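Local coordinates for 1-pyrroline-5-carboxylate dehydrogenase (Thermus thermophilus, PDB 1UZB), which probably oxidises the semialdehyde form of 1-pyrroline-5-carboxylate to glutamate with a nicotinamide cofactor, at residues A[38-43]-A[234-239]; A[44-49]-A[219-224]; A[81-86]-A[201-206]; A[99-104]-A[224-229]. All blocks are in the same frame, centred on the assembly; numbering follows the deposited sequence.

Interaction 1: residues A[38-43]-A[234-239]; sequences YPLYIG and NFLPGV
The carbonyl O of Tyr-41 takes the backbone N of Phe-235 at 2.8 Å, and the CA of Asn-234 adds a C-H...O contact to the same oxygen. Tyr-41 N returns a bond to Phe-235 O, 3.1 Å long and nearly straight at 169°, which completes the hydrogen-bonded pair of a single antiparallel bridge. The bridge joins strand 36-42, from the four-stranded N-terminal sheet, to strand 233-235 of the six-stranded, largely parallel sheet. A side chain adds a third bond beside the bridge: Asn-234 OD1 accepts Gly-43 N at 3.1 Å, the donor lying nearly along the C=O axis, while its ND2 is bonded to the carbonyls of Gly-231 and Val-204. With both ends of the amide engaged, its rotation is fixed.

Apolar branches close the contact. Tyr-41 and Phe-235 meet through their CB atoms, 3.6 Å apart. Ile-42 and Leu-236 cross at about a right angle, CD1 of the isoleucine lying 3.8 Å from CD2 of the leucine. Pro-39 O stands at the edge of the Phe-235 ring, in its plane. Tightest of the carbon pairs is Leu-40 CD2 against Pro-237 CD, at 3.4 Å.

Interaction 2: residues A[44-49]-A[219-224]; sequences GEWVDT and VFEIFH
Aromatic contact comes first: the five-membered ring of Trp-46 turns its edge to the face of His-224, with centroids 5.6 Å apart and planes at 65°, a T-shaped pair. NE1 is the indole atom over the imidazole, and it comes to 4.5 Å from His-224 CG. The imidazole lies across from the strand because its CG is anti to the backbone N (chi1 179°), and its ND1 is hydrogen-bonded to the hydroxyl of Tyr-41, whose ring also meets Trp-46 edge-to-face. Three aromatic side chains are thereby joined in a cluster.

Apolar contact is made by the six-membered ring of the indole. Trp-46 CH2 lies 3.9 Å from Phe-220 CB, and Trp-46 CZ2 is equally close, at 3.9 Å, to Glu-221 CG; the indole and the glutamate chain cross at about a right angle. Here strand 45-47, at one edge of the N-terminal four-stranded sheet, rests on helix 213-226, which follows strand 203-207 and leads to strand 233-235 in a right-handed beta-alpha-beta crossover of Rossmann type. The axes of strand 45-47 and helix 219-224 come no nearer than 10.6 Å, so the indole does most of the bridging.

No polar bond joins the two segments; Gly-44 O merely approaches His-224 CE1, at 3.7 Å and oblique to the ring. The carboxylate of Glu-221 has its charge partners in Arg-36 and Arg-112, which form salt bridges with OE2 and OE1.

Interaction 3: residues A[81-86]-A[201-206]; sequences EAAWKA and GNTVIA
Thr-203 points its side chain at helix 81-86 and sets both branches against it, the hydroxyl on Ala-83 and the methyl group on Ala-86. OG1 donates to the carbonyl O of Ala-83 over 2.8 Å. OG1 does not lie on a lone pair of that oxygen but above the carbonyl plane, 56° out of it. With chi1 at 59°, OG1 stands between the backbone N and the carbonyl carbon and CG2 beside the N, which lets the two branches meet different residues of the helix.

From that position CG2 reaches toward the next turn, 4.1 Å from Ala-86 C and 4.2 Å from Ala-86 CB. Ala-83 CB faces the strand directly and lies 3.5 Å from Thr-203 OG1. The same methyl meets the side of Ile-205, whose CG1 is 4.3 Å away. Within 81-86 the side chains that meet the strand are those of Ala-83 and Ala-86, and the axes of helix 81-86 and strand 203-206 come within 7.9 Å of each other. They run nearly antiparallel, at 163°. Ala-83 and Thr-203 mark the closest backbone approach, with CA atoms 5.6 Å apart. Farther along the helix, Phe-87 and Trp-90 also touch Thr-203.

Val-204, directed away from the helix, packs on helix 188-199, so the strand carries helices on both faces. Such a layered arrangement, with helix 73-90 against one side of the sheet, is that of an alpha/beta domain of Rossmann type, the cofactor-binding fold of aldehyde dehydrogenases.

Interaction 4: residues A[99-104]-A[224-229]; sequences SRLLLK and HEAGFP
Lys-104 and Ala-226 bring the two backbones nearest, with CA atoms 6.0 Å apart, just where helix 213-226 ends in a Schellman motif. Gly-227 is the first residue to leave helical geometry, and its positive phi of 105° turns the chain so that Phe-228 and Pro-229 also come against helix 95-111. The contact therefore pairs the side of one helix with the C-terminal end of another.

Most of it is carried by Leu-101, both of whose methyl groups meet Phe-228. CD2 sits over the middle of the Phe-228 ring, 3.9 Å from the centroid and 5° off the normal, a CH-pi contact with almost no offset. It also touches the helix end, lying 3.6 Å from Ala-226 O. The other methyl, Leu-101 CD1, lies beside Phe-228 CD1, at 3.9 Å, and also comes to 4.0 Å from Pro-229 CD. Lys-104 adds its aliphatic part: CG, anti to the backbone N (chi1 166°), packs on Ala-226. Bends at chi2 and chi3 then lead the chain away to NZ, which is hydrogen-bonded to Phe-516 O of a third subunit.

Subunit contacts run close by, since Arg-454 of a second subunit packs on both Leu-101 and Lys-104. Within the contact the Phe-228 ring is met from two directions: Leu-101 over a face and Leu-102 at the edge, where Leu-102 CD1 lies in the ring plane, 4.0 Å from Phe-228 CZ.

How the interactions relate
From the N terminus, strand 36-42 opens the widest loop, closed 191 residues later when interaction 1 joins it to 234-239; the other three contacts fall within that span. Interaction 2 closes a slightly shorter loop from strand 45-47 to helix 213-226, and interaction 3, from helix 73-90 to strand 203-207, nests within it. Interaction 4 crosses both 2 and 3, since 99-104 lies inside their loops and 224-229 reaches to or past their ends. Interactions 2 and 4 share His-224. Together the four contacts tie the N-terminal sheet and helices 73-90 and 95-111 to three successive elements: strand 203-207, helix 213-226 and strand 233-235.

Interaction 1: residues A[38-43]-A[234-239]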
loop_
_atom_site.group_PDB
_atom_site.type_symbol
_atom_site.label_atom_id
_atom_site.label_comp_id
_atom_site.label_asym_id
_atom_site.label_seq_id
_atom_site.Cartn_x
_atom_site.Cartn_y
_atom_site.Cartn_z
ATOM N N TYR A 38 39.270 -31.801 11.124
ATOM C CA TYR A 38 38.033 -31.155 11.556
ATOM C C TYR A 38 37.048 -32.190 12.095
ATOM O O TYR A 38 36.669 -33.123 11.393
ATOM C CB TYR A 38 37.383 -30.404 10.388
ATOM C CG TYR A 38 38.310 -29.466 9.640
ATOM C CD1 TYR A 38 39.253 -29.957 8.737
ATOM C CD2 TYR A 38 38.243 -28.087 9.836
ATOM C CE1 TYR A 38 40.109 -29.097 8.048
ATOM C CE2 TYR A 38 39.094 -27.218 9.153
ATOM C CZ TYR A 38 40.021 -27.730 8.261
ATOM O OH TYR A 38 40.856 -26.868 7.587
ATOM N N PRO A 39 36.619 -32.037 13.356
ATOM C CA PRO A 39 35.672 -32.991 13.944
ATOM C C PRO A 39 34.234 -32.758 13.479
ATOM O O PRO A 39 33.969 -31.898 12.635
ATOM C CB PRO A 39 35.811 -32.741 15.447
ATOM C CG PRO A 39 37.170 -32.093 15.588
ATOM C CD PRO A 39 37.203 -31.180 14.400
ATOM N N LEU A 40 33.315 -33.550 14.023
ATOM C CA LEU A 40 31.897 -33.396 13.725
ATOM C C LEU A 40 31.452 -32.232 14.613
ATOM O O LEU A 40 32.182 -31.825 15.512
ATOM C CB LEU A 40 31.114 -34.646 14.145
ATOM C CG LEU A 40 31.592 -36.033 13.697
ATOM C CD1 LEU A 40 30.701 -37.114 14.309
ATOM C CD2 LEU A 40 31.565 -36.117 12.182
ATOM N N TYR A 41 30.268 -31.688 14.360
ATOM C CA TYR A 41 29.749 -30.617 15.201
ATOM C C TYR A 41 28.351 -31.060 15.608
ATOM O O TYR A 41 27.438 -31.121 14.782
ATOM C CB TYR A 41 29.682 -29.286 14.448
ATOM C CG TYR A 41 29.342 -28.102 15.335
ATOM C CD1 TYR A 41 30.316 -27.496 16.134
ATOM C CD2 TYR A 41 28.045 -27.587 15.378
ATOM C CE1 TYR A 41 30.004 -26.402 16.950
ATOM C CE2 TYR A 41 27.724 -26.503 16.189
ATOM C CZ TYR A 41 28.704 -25.913 16.969
ATOM O OH TYR A 41 28.387 -24.828 17.753
ATOM N N ILE A 42 28.196 -31.395 16.885
ATOM C CA ILE A 42 26.925 -31.870 17.408
ATOM C C ILE A 42 26.593 -31.183 18.721
ATOM O O ILE A 42 27.441 -31.083 19.604
ATOM C CB ILE A 42 26.972 -33.393 17.670
ATOM C CG1 ILE A 42 27.341 -34.137 16.386
ATOM C CG2 ILE A 42 25.628 -33.868 18.203
ATOM C CD1 ILE A 42 27.609 -35.618 16.586
ATOM N N GLY A 43 25.360 -30.713 18.851
ATOM C CA GLY A 43 24.946 -30.066 20.080
ATOM C C GLY A 43 25.825 -28.929 20.563
ATOM O O GLY A 43 26.105 -28.820 21.759
ATOM N N ASN A 234 23.862 -28.979 12.969
ATOM C CA ASN A 234 24.789 -30.065 13.261
ATOM C C ASN A 234 25.478 -30.515 11.976
ATOM O O ASN A 234 24.858 -30.583 10.911
ATOM C CB ASN A 234 24.017 -31.210 13.920
ATOM C CG ASN A 234 23.226 -30.743 15.138
ATOM O OD1 ASN A 234 23.753 -30.652 16.250
ATOM N ND2 ASN A 234 21.958 -30.413 14.921
ATOM N N PHE A 235 26.766 -30.821 12.101
ATOM C CA PHE A 235 27.635 -31.206 10.991
ATOM C C PHE A 235 28.038 -32.677 11.073
ATOM O O PHE A 235 28.759 -33.073 11.992
ATOM C CB PHE A 235 28.870 -30.299 11.054
ATOM C CG PHE A 235 29.894 -30.551 9.986
ATOM C CD1 PHE A 235 31.196 -30.895 10.339
ATOM C CD2 PHE A 235 29.589 -30.378 8.641
ATOM C CE1 PHE A 235 32.179 -31.056 9.374
ATOM C CE2 PHE A 235 30.570 -30.538 7.664
ATOM C CZ PHE A 235 31.867 -30.877 8.034
ATOM N N LEU A 236 27.587 -33.473 10.104
ATOM C CA LEU A 236 27.873 -34.904 10.083
ATOM C C LEU A 236 28.508 -35.471 8.820
ATOM O O LEU A 236 27.848 -36.159 8.034
ATOM C CB LEU A 236 26.599 -35.705 10.376
ATOM C CG LEU A 236 25.934 -35.568 11.748
ATOM C CD1 LEU A 236 24.800 -36.580 11.862
ATOM C CD2 LEU A 236 26.956 -35.807 12.850
ATOM N N PRO A 237 29.796 -35.181 8.594
ATOM C CA PRO A 237 30.451 -35.722 7.400
ATOM C C PRO A 237 30.472 -37.247 7.526
ATOM O O PRO A 237 30.615 -37.779 8.632
ATOM C CB PRO A 237 31.849 -35.105 7.460
ATOM C CG PRO A 237 32.058 -34.846 8.939
ATOM C CD PRO A 237 30.710 -34.321 9.364
ATOM N N GLY A 238 30.312 -37.944 6.406
ATOM C CA GLY A 238 30.313 -39.396 6.432
ATOM C C GLY A 238 30.658 -40.019 5.093
ATOM O O GLY A 238 30.642 -39.351 4.062
ATOM N N VAL A 239 30.974 -41.310 5.114
ATOM C CA VAL A 239 31.328 -42.035 3.901
ATOM C C VAL A 239 30.224 -43.016 3.530
ATOM O O VAL A 239 29.730 -43.756 4.376
ATOM C CB VAL A 239 32.642 -42.825 4.088
ATOM C CG1 VAL A 239 32.945 -43.643 2.838
ATOM C CG2 VAL A 239 33.782 -41.868 4.388
#

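Interaction 2: residues A[44-49]-A[219-224]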
loop_
_atom_site.group_PDB
_atom_site.type_symbol
_atom_site.label_atom_id
_atom_site.label_comp_id
_atom_site.label_asym_id
_atom_site.label_seq_id
_atom_site.Cartn_x
_atom_site.Cartn_y
_atom_site.Cartn_z
ATOM N N GLY A 44 26.275 -28.087 19.638
ATOM C CA GLY A 44 27.088 -26.942 20.006
ATOM C C GLY A 44 28.556 -27.177 20.296
ATOM O O GLY A 44 29.251 -26.259 20.729
ATOM N N GLU A 45 29.041 -28.392 20.060
ATOM C CA GLU A 45 30.447 -28.688 20.314
ATOM C C GLU A 45 31.060 -29.584 19.246
ATOM O O GLU A 45 30.364 -30.370 18.600
ATOM C CB GLU A 45 30.609 -29.354 21.683
ATOM C CG GLU A 45 29.813 -30.639 21.845
ATOM C CD GLU A 45 30.064 -31.326 23.178
ATOM O OE1 GLU A 45 29.380 -32.330 23.465
ATOM O OE2 GLU A 45 30.946 -30.865 23.936
ATOM N N TRP A 46 32.368 -29.453 19.058
ATOM C CA TRP A 46 33.071 -30.278 18.089
ATOM C C TRP A 46 33.330 -31.633 18.739
ATOM O O TRP A 46 33.895 -31.710 19.832
ATOM C CB TRP A 46 34.387 -29.617 17.677
ATOM C CG TRP A 46 34.184 -28.331 16.931
ATOM C CD1 TRP A 46 34.179 -27.068 17.453
ATOM C CD2 TRP A 46 33.914 -28.188 15.531
ATOM N NE1 TRP A 46 33.921 -26.148 16.464
ATOM C CE2 TRP A 46 33.755 -26.809 15.276
ATOM C CE3 TRP A 46 33.790 -29.094 14.467
ATOM C CZ2 TRP A 46 33.476 -26.312 13.998
ATOM C CZ3 TRP A 46 33.514 -28.598 13.194
ATOM C CH2 TRP A 46 33.360 -27.217 12.974
ATOM N N VAL A 47 32.900 -32.694 18.067
ATOM C CA VAL A 47 33.046 -34.053 18.573
ATOM C C VAL A 47 33.837 -34.894 17.580
ATOM O O VAL A 47 33.457 -35.010 16.415
ATOM C CB VAL A 47 31.661 -34.708 18.786
ATOM C CG1 VAL A 47 31.818 -36.069 19.446
ATOM C CG2 VAL A 47 30.781 -33.797 19.627
ATOM N N ASP A 48 34.932 -35.487 18.044
ATOM C CA ASP A 48 35.771 -36.304 17.181
ATOM C C ASP A 48 35.335 -37.766 17.210
ATOM O O ASP A 48 34.544 -38.173 18.061
ATOM C CB ASP A 48 37.233 -36.201 17.622
ATOM C CG ASP A 48 38.202 -36.273 16.459
ATOM O OD1 ASP A 48 37.784 -36.662 15.347
ATOM O OD2 ASP A 48 39.389 -35.943 16.661
ATOM N N THR A 49 35.849 -38.546 16.265
ATOM C CA THR A 49 35.544 -39.968 16.180
ATOM C C THR A 49 36.849 -40.723 15.967
ATOM O O THR A 49 37.874 -40.119 15.656
ATOM C CB THR A 49 34.589 -40.275 15.008
ATOM O OG1 THR A 49 35.196 -39.874 13.774
ATOM C CG2 THR A 49 33.275 -39.532 15.187
ATOM N N VAL A 219 32.435 -23.725 7.227
ATOM C CA VAL A 219 31.167 -23.014 7.294
ATOM C C VAL A 219 30.615 -23.200 8.711
ATOM O O VAL A 219 30.060 -22.269 9.293
ATOM C CB VAL A 219 30.163 -23.546 6.239
ATOM C CG1 VAL A 219 28.771 -22.983 6.504
ATOM C CG2 VAL A 219 30.633 -23.146 4.840
ATOM N N PHE A 220 30.784 -24.391 9.284
ATOM C CA PHE A 220 30.299 -24.609 10.640
ATOM C C PHE A 220 31.085 -23.823 11.680
ATOM O O PHE A 220 30.549 -23.484 12.735
ATOM C CB PHE A 220 30.248 -26.097 10.992
ATOM C CG PHE A 220 28.892 -26.694 10.778
ATOM C CD1 PHE A 220 28.443 -26.986 9.494
ATOM C CD2 PHE A 220 28.014 -26.858 11.847
ATOM C CE1 PHE A 220 27.142 -27.421 9.273
ATOM C CE2 PHE A 220 26.708 -27.294 11.638
ATOM C CZ PHE A 220 26.270 -27.576 10.347
ATOM N N GLU A 221 32.346 -23.517 11.389
ATOM C CA GLU A 221 33.126 -22.705 12.315
ATOM C C GLU A 221 32.420 -21.351 12.385
ATOM O O GLU A 221 32.333 -20.736 13.445
ATOM C CB GLU A 221 34.554 -22.497 11.810
ATOM C CG GLU A 221 35.474 -23.691 11.972
ATOM C CD GLU A 221 36.891 -23.372 11.544
ATOM O OE1 GLU A 221 37.080 -22.976 10.377
ATOM O OE2 GLU A 221 37.815 -23.512 12.371
ATOM N N ILE A 222 31.917 -20.892 11.241
ATOM C CA ILE A 222 31.207 -19.622 11.183
ATOM C C ILE A 222 29.895 -19.706 11.968
ATOM O O ILE A 222 29.566 -18.798 12.737
ATOM C CB ILE A 222 30.930 -19.213 9.719
ATOM C CG1 ILE A 222 32.256 -18.875 9.027
ATOM C CG2 ILE A 222 29.991 -18.015 9.673
ATOM C CD1 ILE A 222 32.145 -18.681 7.524
ATOM N N PHE A 223 29.149 -20.793 11.794
ATOM C CA PHE A 223 27.898 -20.940 12.534
ATOM C C PHE A 223 28.168 -20.935 14.040
ATOM O O PHE A 223 27.422 -20.331 14.816
ATOM C CB PHE A 223 27.177 -22.246 12.171
ATOM C CG PHE A 223 26.664 -22.311 10.749
ATOM C CD1 PHE A 223 26.344 -21.157 10.034
ATOM C CD2 PHE A 223 26.454 -23.546 10.147
ATOM C CE1 PHE A 223 25.817 -21.242 8.735
ATOM C CE2 PHE A 223 25.932 -23.640 8.860
ATOM C CZ PHE A 223 25.612 -22.487 8.152
ATOM N N HIS A 224 29.241 -21.610 14.449
ATOM C CA HIS A 224 29.595 -21.680 15.859
ATOM C C HIS A 224 29.944 -20.299 16.394
ATOM O O HIS A 224 29.445 -19.885 17.442
ATOM C CB HIS A 224 30.785 -22.624 16.068
ATOM C CG HIS A 224 31.228 -22.726 17.495
ATOM N ND1 HIS A 224 30.475 -23.345 18.469
ATOM C CD2 HIS A 224 32.341 -22.268 18.116
ATOM C CE1 HIS A 224 31.104 -23.265 19.627
ATOM N NE2 HIS A 224 32.240 -22.616 19.440
#

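Interaction 3: residues A[81-86]-A[201-206]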
loop_
_atom_site.group_PDB
_atom_site.type_symbol
_atom_site.label_atom_id
_atom_site.label_comp_id
_atom_site.label_asym_id
_atom_site.label_seq_id
_atom_site.Cartn_x
_atom_site.Cartn_y
_atom_site.Cartn_z
ATOM N N GLU A 81 18.849 -36.207 18.343
ATOM C CA GLU A 81 18.364 -35.921 19.688
ATOM C C GLU A 81 18.648 -34.462 20.035
ATOM O O GLU A 81 17.793 -33.765 20.586
ATOM C CB GLU A 81 19.041 -36.837 20.712
ATOM C CG GLU A 81 18.548 -38.274 20.693
ATOM C CD GLU A 81 17.107 -38.394 21.150
ATOM O OE1 GLU A 81 16.807 -37.961 22.283
ATOM O OE2 GLU A 81 16.276 -38.924 20.382
ATOM N N ALA A 82 19.852 -34.000 19.709
ATOM C CA ALA A 82 20.232 -32.622 19.989
ATOM C C ALA A 82 19.374 -31.643 19.193
ATOM O O ALA A 82 18.973 -30.598 19.708
ATOM C CB ALA A 82 21.705 -32.405 19.664
ATOM N N ALA A 83 19.090 -31.989 17.942
ATOM C CA ALA A 83 18.290 -31.136 17.071
ATOM C C ALA A 83 16.858 -30.980 17.573
ATOM O O ALA A 83 16.289 -29.888 17.506
ATOM C CB ALA A 83 18.296 -31.694 15.655
ATOM N N TRP A 84 16.265 -32.061 18.074
ATOM C CA TRP A 84 14.900 -31.965 18.575
ATOM C C TRP A 84 14.854 -31.203 19.888
ATOM O O TRP A 84 13.919 -30.447 20.144
ATOM C CB TRP A 84 14.274 -33.348 18.752
ATOM C CG TRP A 84 13.713 -33.889 17.476
ATOM C CD1 TRP A 84 14.195 -34.931 16.743
ATOM C CD2 TRP A 84 12.578 -33.383 16.760
ATOM N NE1 TRP A 84 13.433 -35.107 15.611
ATOM C CE2 TRP A 84 12.435 -34.170 15.598
ATOM C CE3 TRP A 84 11.668 -32.342 16.990
ATOM C CZ2 TRP A 84 11.417 -33.950 14.662
ATOM C CZ3 TRP A 84 10.649 -32.123 16.055
ATOM C CH2 TRP A 84 10.537 -32.927 14.907
ATOM N N LYS A 85 15.866 -31.403 20.725
ATOM C CA LYS A 85 15.916 -30.696 21.996
ATOM C C LYS A 85 16.045 -29.196 21.725
ATOM O O LYS A 85 15.400 -28.375 22.379
ATOM C CB LYS A 85 17.103 -31.192 22.826
ATOM C CG LYS A 85 17.185 -30.585 24.213
ATOM C CD LYS A 85 18.346 -31.167 24.997
ATOM C CE LYS A 85 18.399 -30.588 26.399
ATOM N NZ LYS A 85 17.157 -30.894 27.162
ATOM N N ALA A 86 16.871 -28.841 20.745
ATOM C CA ALA A 86 17.070 -27.441 20.393
ATOM C C ALA A 86 15.801 -26.840 19.788
ATOM O O ALA A 86 15.441 -25.694 20.074
ATOM C CB ALA A 86 18.230 -27.312 19.412
ATOM N N GLY A 201 12.870 -21.245 12.141
ATOM C CA GLY A 201 12.622 -22.032 13.337
ATOM C C GLY A 201 12.871 -23.524 13.341
ATOM O O GLY A 201 12.631 -24.174 14.356
ATOM N N ASN A 202 13.328 -24.085 12.228
ATOM C CA ASN A 202 13.614 -25.515 12.183
ATOM C C ASN A 202 15.047 -25.735 12.652
ATOM O O ASN A 202 15.815 -24.781 12.809
ATOM C CB ASN A 202 13.484 -26.040 10.751
ATOM C CG ASN A 202 12.083 -25.909 10.202
ATOM O OD1 ASN A 202 11.200 -26.701 10.526
ATOM N ND2 ASN A 202 11.869 -24.899 9.367
ATOM N N THR A 203 15.401 -26.994 12.892
ATOM C CA THR A 203 16.766 -27.335 13.271
ATOM C C THR A 203 17.237 -28.329 12.215
ATOM O O THR A 203 16.427 -29.046 11.613
ATOM C CB THR A 203 16.860 -27.913 14.695
ATOM O OG1 THR A 203 16.053 -29.089 14.799
ATOM C CG2 THR A 203 16.398 -26.870 15.707
ATOM N N VAL A 204 18.545 -28.365 11.981
ATOM C CA VAL A 204 19.094 -29.191 10.920
ATOM C C VAL A 204 20.318 -30.041 11.236
ATOM O O VAL A 204 21.178 -29.659 12.035
ATOM C CB VAL A 204 19.453 -28.268 9.712
ATOM C CG1 VAL A 204 20.279 -29.013 8.673
ATOM C CG2 VAL A 204 18.184 -27.717 9.092
ATOM N N ILE A 205 20.364 -31.208 10.602
ATOM C CA ILE A 205 21.507 -32.108 10.683
ATOM C C ILE A 205 21.992 -32.074 9.232
ATOM O O ILE A 205 21.268 -32.470 8.320
ATOM C CB ILE A 205 21.109 -33.548 11.054
ATOM C CG1 ILE A 205 20.463 -33.569 12.441
ATOM C CG2 ILE A 205 22.343 -34.439 11.042
ATOM C CD1 ILE A 205 19.989 -34.944 12.871
ATOM N N ALA A 206 23.205 -31.577 9.016
ATOM C CA ALA A 206 23.736 -31.460 7.664
ATOM C C ALA A 206 24.825 -32.456 7.322
ATOM O O ALA A 206 25.791 -32.623 8.073
ATOM C CB ALA A 206 24.253 -30.041 7.437
#

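Interaction 4: residues A[99-104]-A[224-229]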
loop_
_atom_site.group_PDB
_atom_site.type_symbol
_atom_site.label_atom_id
_atom_site.label_comp_id
_atom_site.label_asym_id
_atom_site.label_seq_id
_atom_site.Cartn_x
_atom_site.Cartn_y
_atom_site.Cartn_z
ATOM N N SER A 99 16.602 -13.856 12.670
ATOM C CA SER A 99 17.121 -13.162 11.498
ATOM C C SER A 99 18.418 -12.418 11.812
ATOM O O SER A 99 19.343 -12.418 10.999
ATOM C CB SER A 99 16.068 -12.208 10.928
ATOM O OG SER A 99 15.021 -12.949 10.312
ATOM N N ARG A 100 18.500 -11.787 12.982
ATOM C CA ARG A 100 19.731 -11.092 13.342
ATOM C C ARG A 100 20.876 -12.098 13.459
ATOM O O ARG A 100 22.014 -11.779 13.129
ATOM C CB ARG A 100 19.571 -10.324 14.658
ATOM C CG ARG A 100 18.934 -8.948 14.509
ATOM C CD ARG A 100 18.905 -8.195 15.842
ATOM N NE ARG A 100 17.825 -8.623 16.729
ATOM C CZ ARG A 100 16.578 -8.160 16.669
ATOM N NH1 ARG A 100 16.249 -7.246 15.765
ATOM N NH2 ARG A 100 15.655 -8.616 17.508
ATOM N N LEU A 101 20.579 -13.315 13.915
ATOM C CA LEU A 101 21.621 -14.330 14.037
ATOM C C LEU A 101 22.159 -14.656 12.644
ATOM O O LEU A 101 23.372 -14.780 12.450
ATOM C CB LEU A 101 21.070 -15.592 14.712
ATOM C CG LEU A 101 21.988 -16.182 15.793
ATOM C CD1 LEU A 101 21.311 -17.375 16.453
ATOM C CD2 LEU A 101 23.323 -16.587 15.179
ATOM N N LEU A 102 21.265 -14.790 11.670
ATOM C CA LEU A 102 21.708 -15.061 10.304
ATOM C C LEU A 102 22.567 -13.906 9.797
ATOM O O LEU A 102 23.629 -14.122 9.213
ATOM C CB LEU A 102 20.517 -15.261 9.359
ATOM C CG LEU A 102 20.121 -16.716 9.087
ATOM C CD1 LEU A 102 19.550 -17.331 10.353
ATOM C CD2 LEU A 102 19.113 -16.777 7.941
ATOM N N LEU A 103 22.116 -12.676 10.025
ATOM C CA LEU A 103 22.880 -11.523 9.570
ATOM C C LEU A 103 24.283 -11.514 10.173
ATOM O O LEU A 103 25.246 -11.130 9.511
ATOM C CB LEU A 103 22.138 -10.230 9.908
ATOM C CG LEU A 103 20.814 -10.027 9.164
ATOM C CD1 LEU A 103 20.112 -8.800 9.719
ATOM C CD2 LEU A 103 21.066 -9.883 7.665
ATOM N N LYS A 104 24.403 -11.937 11.427
ATOM C CA LYS A 104 25.711 -11.998 12.059
ATOM C C LYS A 104 26.568 -13.026 11.320
ATOM O O LYS A 104 27.732 -12.769 11.018
ATOM C CB LYS A 104 25.566 -12.380 13.534
ATOM C CG LYS A 104 26.864 -12.801 14.200
ATOM C CD LYS A 104 27.930 -11.719 14.146
ATOM C CE LYS A 104 27.661 -10.605 15.135
ATOM N NZ LYS A 104 28.831 -9.675 15.241
ATOM N N HIS A 224 29.241 -21.610 14.449
ATOM C CA HIS A 224 29.595 -21.680 15.859
ATOM C C HIS A 224 29.944 -20.299 16.394
ATOM O O HIS A 224 29.445 -19.885 17.442
ATOM C CB HIS A 224 30.785 -22.624 16.068
ATOM C CG HIS A 224 31.228 -22.726 17.495
ATOM N ND1 HIS A 224 30.475 -23.345 18.469
ATOM C CD2 HIS A 224 32.341 -22.268 18.116
ATOM C CE1 HIS A 224 31.104 -23.265 19.627
ATOM N NE2 HIS A 224 32.240 -22.616 19.440
ATOM N N GLU A 225 30.797 -19.581 15.673
ATOM C CA GLU A 225 31.194 -18.249 16.108
ATOM C C GLU A 225 29.999 -17.296 16.162
ATOM O O GLU A 225 29.912 -16.451 17.057
ATOM C CB GLU A 225 32.276 -17.686 15.183
ATOM C CG GLU A 225 32.740 -16.295 15.576
ATOM C CD GLU A 225 33.973 -15.847 14.819
ATOM O OE1 GLU A 225 34.342 -14.662 14.945
ATOM O OE2 GLU A 225 34.575 -16.678 14.109
ATOM N N ALA A 226 29.084 -17.435 15.205
ATOM C CA ALA A 226 27.893 -16.587 15.155
ATOM C C ALA A 226 27.042 -16.757 16.407
ATOM O O ALA A 226 26.371 -15.826 16.840
ATOM C CB ALA A 226 27.066 -16.911 13.914
ATOM N N GLY A 227 27.049 -17.961 16.966
ATOM C CA GLY A 227 26.295 -18.198 18.182
ATOM C C GLY A 227 24.993 -18.966 18.085
ATOM O O GLY A 227 24.133 -18.818 18.950
ATOM N N PHE A 228 24.815 -19.770 17.044
ATOM C CA PHE A 228 23.592 -20.561 16.950
ATOM C C PHE A 228 23.534 -21.450 18.192
ATOM O O PHE A 228 24.529 -22.068 18.568
ATOM C CB PHE A 228 23.597 -21.424 15.688
ATOM C CG PHE A 228 23.231 -20.673 14.439
ATOM C CD1 PHE A 228 21.899 -20.426 14.128
ATOM C CD2 PHE A 228 24.219 -20.185 13.590
ATOM C CE1 PHE A 228 21.554 -19.703 12.990
ATOM C CE2 PHE A 228 23.884 -19.460 12.447
ATOM C CZ PHE A 228 22.549 -19.218 12.147
ATOM N N PRO A 229 22.371 -21.506 18.858
ATOM C CA PRO A 229 22.233 -22.335 20.060
ATOM C C PRO A 229 22.580 -23.797 19.799
ATOM O O PRO A 229 22.424 -24.298 18.685
ATOM C CB PRO A 229 20.766 -22.152 20.437
ATOM C CG PRO A 229 20.470 -20.760 19.952
ATOM C CD PRO A 229 21.145 -20.729 18.605
#